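Local coordinates for protein AP endonuclease, family 2 (Brucella melitensis biovar Abortus, PDB 3NGF) that probably interconverts hydroxypyruvate and its aldehyde isomer, as a manganese-binding TIM-barrel protein of the hyi family, at residues Q89-N94 against R134-K139; N68-D73 against D96-Y101. One frame throughout, in Å; residues are numbered along the deposited sequence. Where two conformers were deposited one is given.

Contact 1: Q89-N94 against R134-K139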
loop_
_atom_site.group_PDB
_atom_site.type_symbol
_atom_site.label_atom_id
_atom_site.label_comp_id
_atom_site.label_asym_id
_atom_site.label_seq_id
_atom_site.Cartn_x
_atom_site.Cartn_y
_atom_site.Cartn_z
ATOM N N GLN A 89 22.419 1.197 4.946
ATOM C CA GLN A 89 22.940 0.103 4.115
ATOM C C GLN A 89 21.928 -1.034 4.119
ATOM O O GLN A 89 21.652 -1.633 3.081
ATOM C CB GLN A 89 24.292 -0.399 4.600
ATOM C CG GLN A 89 24.903 -1.414 3.675
ATOM C CD GLN A 89 25.344 -0.830 2.346
ATOM O OE1 GLN A 89 26.274 -0.032 2.299
ATOM N NE2 GLN A 89 24.694 -1.250 1.254
ATOM N N GLU A 90 21.358 -1.305 5.285
ATOM C CA GLU A 90 20.276 -2.281 5.409
ATOM C C GLU A 90 19.088 -1.948 4.498
ATOM O O GLU A 90 18.607 -2.790 3.732
ATOM C CB GLU A 90 19.810 -2.348 6.862
ATOM C CG GLU A 90 18.795 -3.437 7.131
ATOM C CD GLU A 90 18.277 -3.406 8.565
ATOM O OE1 GLU A 90 18.867 -2.661 9.408
ATOM O OE2 GLU A 90 17.305 -4.152 8.841
ATOM N N PHE A 91 18.630 -0.703 4.554
ATOM C CA PHE A 91 17.568 -0.265 3.667
ATOM C C PHE A 91 17.928 -0.464 2.177
ATOM O O PHE A 91 17.102 -0.981 1.393
ATOM C CB PHE A 91 17.177 1.193 3.925
ATOM C CG PHE A 91 16.059 1.657 3.029
ATOM C CD1 PHE A 91 14.727 1.444 3.382
ATOM C CD2 PHE A 91 16.346 2.244 1.802
ATOM C CE1 PHE A 91 13.685 1.833 2.509
ATOM C CE2 PHE A 91 15.352 2.633 0.942
ATOM C CZ PHE A 91 14.004 2.416 1.294
ATOM N N ARG A 92 19.140 -0.069 1.807
ATOM C CA ARG A 92 19.642 -0.205 0.432
ATOM C C ARG A 92 19.703 -1.656 -0.033
ATOM O O ARG A 92 19.254 -1.988 -1.150
ATOM C CB ARG A 92 21.010 0.451 0.278
ATOM C CG ARG A 92 20.937 1.977 0.429
ATOM C CD ARG A 92 22.330 2.668 0.465
ATOM N NE ARG A 92 22.116 4.107 0.391
ATOM C CZ ARG A 92 22.688 4.949 -0.455
ATOM N NH1 ARG A 92 23.644 4.551 -1.300
ATOM N NH2 ARG A 92 22.318 6.224 -0.425
ATOM N N ASP A 93 20.199 -2.520 0.833
ATOM C CA ASP A 93 20.218 -3.943 0.528
ATOM C C ASP A 93 18.797 -4.498 0.363
ATOM O O ASP A 93 18.546 -5.340 -0.490
ATOM C CB ASP A 93 20.978 -4.722 1.597
ATOM C CG ASP A 93 22.447 -4.399 1.616
ATOM O OD1 ASP A 93 22.975 -3.841 0.621
ATOM O OD2 ASP A 93 23.074 -4.726 2.633
ATOM N N ASN A 94 17.862 -3.990 1.154
ATOM C CA ASN A 94 16.450 -4.419 1.065
ATOM C C ASN A 94 15.774 -3.944 -0.219
ATOM O O ASN A 94 14.834 -4.583 -0.735
ATOM C CB ASN A 94 15.696 -3.933 2.303
ATOM C CG ASN A 94 15.995 -4.780 3.548
ATOM O OD1 ASN A 94 16.496 -5.902 3.454
ATOM N ND2 ASN A 94 15.621 -4.258 4.724
ATOM N N ARG A 134 15.327 8.759 -1.980
ATOM C CA ARG A 134 16.072 9.103 -3.200
ATOM C C ARG A 134 16.831 7.910 -3.778
ATOM O O ARG A 134 16.828 7.712 -5.017
ATOM C CB ARG A 134 17.044 10.251 -2.949
ATOM C CG ARG A 134 16.380 11.587 -2.856
ATOM C CD ARG A 134 17.369 12.700 -2.514
ATOM N NE ARG A 134 16.676 13.985 -2.423
ATOM C CZ ARG A 134 17.206 15.109 -1.950
ATOM N NH1 ARG A 134 18.462 15.140 -1.476
ATOM N NH2 ARG A 134 16.476 16.209 -1.923
ATOM N N TYR A 135 17.485 7.131 -2.907
ATOM C CA TYR A 135 18.215 5.932 -3.343
ATOM C C TYR A 135 17.232 4.961 -3.999
ATOM O O TYR A 135 17.467 4.467 -5.095
ATOM C CB TYR A 135 18.925 5.228 -2.190
ATOM C CG TYR A 135 19.604 3.943 -2.621
ATOM C CD1 TYR A 135 20.912 3.957 -3.140
ATOM C CD2 TYR A 135 18.944 2.724 -2.541
ATOM C CE1 TYR A 135 21.523 2.790 -3.547
ATOM C CE2 TYR A 135 19.542 1.568 -2.948
ATOM C CZ TYR A 135 20.831 1.595 -3.462
ATOM O OH TYR A 135 21.405 0.415 -3.869
ATOM N N ALA A 136 16.103 4.714 -3.344
ATOM C CA ALA A 136 15.134 3.769 -3.883
ATOM C C ALA A 136 14.607 4.249 -5.244
ATOM O O ALA A 136 14.456 3.464 -6.171
ATOM C CB ALA A 136 13.964 3.585 -2.883
ATOM N N ALA A 137 14.304 5.544 -5.331
ATOM C CA ALA A 137 13.788 6.145 -6.556
ATOM C C ALA A 137 14.787 5.927 -7.658
ATOM O O ALA A 137 14.424 5.550 -8.752
ATOM C CB ALA A 137 13.507 7.655 -6.358
ATOM N N ASP A 138 16.061 6.149 -7.354
ATOM C CA ASP A 138 17.109 6.078 -8.388
ATOM C C ASP A 138 17.332 4.659 -8.892
ATOM O O ASP A 138 17.636 4.447 -10.087
ATOM C CB ASP A 138 18.405 6.673 -7.848
ATOM C CG ASP A 138 18.352 8.204 -7.669
ATOM O OD1 ASP A 138 17.445 8.889 -8.192
ATOM O OD2 ASP A 138 19.271 8.721 -7.005
ATOM N N LYS A 139 17.220 3.698 -7.981
ATOM C CA LYS A 139 17.405 2.281 -8.308
ATOM C C LYS A 139 16.208 1.740 -9.066
ATOM O O LYS A 139 16.364 0.883 -9.940
ATOM C CB LYS A 139 17.620 1.463 -7.032
ATOM C CG LYS A 139 19.044 1.534 -6.496
ATOM C CD LYS A 139 20.040 0.774 -7.409
ATOM C CE LYS A 139 19.692 -0.748 -7.481
ATOM N NZ LYS A 139 20.552 -1.585 -8.381
#

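Contact 2: N68-D73 against D96-Y101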
loop_
_atom_site.group_PDB
_atom_site.type_symbol
_atom_site.label_atom_id
_atom_site.label_comp_id
_atom_site.label_asym_id
_atom_site.label_seq_id
_atom_site.Cartn_x
_atom_site.Cartn_y
_atom_site.Cartn_z
ATOM N N ASN A 68 5.151 -4.503 -0.215
ATOM C CA ASN A 68 6.077 -3.698 0.593
ATOM C C ASN A 68 7.496 -4.192 0.478
ATOM O O ASN A 68 7.749 -5.392 0.332
ATOM C CB ASN A 68 5.702 -3.741 2.070
ATOM C CG ASN A 68 4.346 -3.186 2.365
ATOM O OD1 ASN A 68 3.627 -2.751 1.479
ATOM N ND2 ASN A 68 3.974 -3.202 3.660
ATOM N N MET A 69 8.441 -3.268 0.617
ATOM C CA MET A 69 9.835 -3.644 0.804
ATOM C C MET A 69 10.019 -4.353 2.170
ATOM O O MET A 69 9.173 -4.217 3.060
ATOM C CB MET A 69 10.719 -2.398 0.708
ATOM C CG MET A 69 10.571 -1.637 -0.606
ATOM S SD MET A 69 11.806 -0.360 -0.746
ATOM C CE MET A 69 11.601 0.156 -2.463
ATOM N N PRO A 70 11.119 -5.101 2.347
ATOM C CA PRO A 70 11.324 -5.794 3.631
ATOM C C PRO A 70 11.231 -4.799 4.806
ATOM O O PRO A 70 11.763 -3.679 4.717
ATOM C CB PRO A 70 12.726 -6.381 3.492
ATOM C CG PRO A 70 12.928 -6.551 2.031
ATOM C CD PRO A 70 12.156 -5.450 1.359
ATOM N N PRO A 71 10.554 -5.184 5.889
ATOM C CA PRO A 71 10.290 -4.258 7.000
ATOM C C PRO A 71 11.303 -4.265 8.158
ATOM O O PRO A 71 11.161 -3.477 9.100
ATOM C CB PRO A 71 8.967 -4.779 7.512
ATOM C CG PRO A 71 9.098 -6.228 7.365
ATOM C CD PRO A 71 9.850 -6.458 6.091
ATOM N N GLY A 72 12.299 -5.140 8.086
ATOM C CA GLY A 72 13.167 -5.434 9.239
ATOM C C GLY A 72 12.601 -6.601 10.036
ATOM O O GLY A 72 11.949 -7.469 9.476
ATOM N N ASP A 73 12.836 -6.610 11.340
ATOM C CA ASP A 73 12.405 -7.707 12.212
ATOM C C ASP A 73 10.965 -7.475 12.693
ATOM O O ASP A 73 10.753 -6.897 13.751
ATOM C CB ASP A 73 13.361 -7.801 13.409
ATOM C CG ASP A 73 13.169 -9.053 14.248
ATOM O OD1 ASP A 73 12.188 -9.812 14.051
ATOM O OD2 ASP A 73 14.036 -9.267 15.133
ATOM N N ASP A 96 17.268 -3.987 -3.148
ATOM C CA ASP A 96 17.674 -5.020 -4.108
ATOM C C ASP A 96 16.732 -6.219 -4.059
ATOM O O ASP A 96 16.312 -6.736 -5.099
ATOM C CB ASP A 96 19.109 -5.494 -3.836
ATOM C CG ASP A 96 20.152 -4.436 -4.167
ATOM O OD1 ASP A 96 19.949 -3.679 -5.129
ATOM O OD2 ASP A 96 21.187 -4.363 -3.465
ATOM N N ILE A 97 16.414 -6.644 -2.841
ATOM C CA ILE A 97 15.559 -7.780 -2.591
ATOM C C ILE A 97 14.153 -7.485 -3.105
ATOM O O ILE A 97 13.580 -8.286 -3.842
ATOM C CB ILE A 97 15.499 -8.115 -1.077
ATOM C CG1 ILE A 97 16.865 -8.608 -0.568
ATOM C CG2 ILE A 97 14.446 -9.200 -0.802
ATOM C CD1 ILE A 97 16.887 -8.879 0.942
ATOM N N ALA A 98 13.620 -6.311 -2.744
ATOM C CA ALA A 98 12.306 -5.872 -3.262
ATOM C C ALA A 98 12.252 -5.798 -4.805
ATOM O O ALA A 98 11.273 -6.237 -5.407
ATOM C CB ALA A 98 11.928 -4.522 -2.648
ATOM N N LEU A 99 13.316 -5.281 -5.415
ATOM C CA LEU A 99 13.443 -5.156 -6.879
ATOM C C LEU A 99 13.420 -6.527 -7.548
ATOM O O LEU A 99 12.711 -6.702 -8.554
ATOM C CB LEU A 99 14.703 -4.350 -7.273
ATOM C CG LEU A 99 14.978 -4.079 -8.759
ATOM C CD1 LEU A 99 13.770 -3.431 -9.452
ATOM C CD2 LEU A 99 16.259 -3.223 -8.960
ATOM N N HIS A 100 14.159 -7.491 -6.997
ATOM C CA HIS A 100 14.139 -8.878 -7.503
ATOM C C HIS A 100 12.721 -9.417 -7.602
ATOM O O HIS A 100 12.315 -9.923 -8.648
ATOM C CB HIS A 100 14.997 -9.826 -6.641
ATOM C CG HIS A 100 14.775 -11.274 -6.941
ATOM N ND1 HIS A 100 15.227 -11.873 -8.103
ATOM C CD2 HIS A 100 14.118 -12.241 -6.250
ATOM C CE1 HIS A 100 14.861 -13.145 -8.106
ATOM N NE2 HIS A 100 14.198 -13.398 -6.991
ATOM N N TYR A 101 11.946 -9.260 -6.520
ATOM C CA TYR A 101 10.561 -9.685 -6.539
ATOM C C TYR A 101 9.689 -8.842 -7.463
ATOM O O TYR A 101 8.834 -9.381 -8.176
ATOM C CB TYR A 101 9.973 -9.673 -5.115
ATOM C CG TYR A 101 10.323 -10.875 -4.298
ATOM C CD1 TYR A 101 11.587 -11.005 -3.714
ATOM C CD2 TYR A 101 9.395 -11.887 -4.077
ATOM C CE1 TYR A 101 11.913 -12.104 -2.961
ATOM C CE2 TYR A 101 9.709 -12.985 -3.317
ATOM C CZ TYR A 101 10.968 -13.099 -2.761
ATOM O OH TYR A 101 11.280 -14.205 -2.015
#

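Contact 1: Q89-N94 against R134-K139
Phe91 and Arg92 of helix 88-104 meet Ala136 and Tyr135 of helix 122-140 in two neighbouring layers, one buried and one nearer the surface. Phe91 supplies the inner layer. With CG anti to the backbone N (chi1 -179°), its ring swings across to the other helix and presents an edge to Ala136, CE2 lying 4.2 Å from CB close to the ring plane. A methyl group is small enough to sit at that edge while the two backbones stay close together. Arg92 follows and makes the larger contact, where the backbones come nearest, its CA 7.3 Å from that of Tyr135. The arginine chain is laid over one face of the phenol ring: CG stands 3.6 Å from the ring centroid, almost on the normal, a CH-pi contact. Lys139 CG of the same helix as Tyr135 lies over the opposite face, displaced toward the ring's edge. Extended from CG to NE, the arginine chain then carries the guanidinium over the edge of the ring at CD1, which lies beneath the centre of the guanidinium face, with NH1 3.3 Å from Tyr135 CD1. The two planes are inclined by 31°, so the groups overlap without stacking flat. Arginine suits this partly buried place because its methylenes cover the aromatic face while the charged end lies over the CD1 edge. Next, Asp93 OD1 accepts a hydrogen bond from Gln89 NE2 (3.2 Å), coming from above the carboxylate plane. No hydrogen bond joins the segments; this is side-chain packing between consecutive outer helices of a TIM barrel, those following the third and fourth strands.

Contact 2: N68-D73 against D96-Y101
Ala98 turns its methyl toward the loop and receives two residues there, Met69 and Pro70. Met69 CG is the nearer, 3.8 Å from Ala98 CB, while Pro70 CD lies 4.1 Å from the same methyl. Alanine suits the spot, since the backbones approach to 5.3 Å between the CA atoms of Met69 and Ala98, and a short side chain permits that closeness. Beside this pair, Pro70 CG reaches Ile97 CG2 at 4.2 Å, the proline ring and the branched side chain lying obliquely to each other. Ile97 uses its CG2 branch because that methyl is anti to the backbone N, while CG1 takes the place beside N. All three contacts are apolar, and no hydrogen bond spans the segments. Met69 has CG beside the backbone N (chi1 -57°) and runs extended beyond it, a slender chain that passes across helix 88-104, touching Phe91 and Val95, and reaches Leu140 of helix 122-140.

The arrangement belongs to a beta-alpha unit of the TIM barrel: strand 63-68 ends, the chain passes through this loop, and helix 88-104 packs back against the first residues of the loop. Further out, backbone hydrogen bonds tie Met69 to His111 and Asn68 to Leu43, residues at or just beyond the ends of the flanking strands. Proline at 70 has no N-H to satisfy, which suits a position whose ring lies among apolar groups, and Tyr46 packs against both it and Ala98.

Helix 88-104 serves both contacts, giving residues 89-94 to contact 1 and 96-101 to contact 2, whose centres lie 10 Å apart. Met69 joins them: its SD is 4.1 Å from Phe91 CZ and its CE 4.2 Å from Ala136 CB, so the inner layer of contact 1 continues directly into the loop packing of contact 2. Pro70 CD also lies 3.5 Å from Asn94 O, a second point at which the loop meets the helix turn used by contact 1. Contact 1 is remote from the metal site. Contact 2 is nearer, with the side chain of Met69 about 11 Å from that of Glu150, a manganese ligand together with Asp185, Gln211 and Glu247.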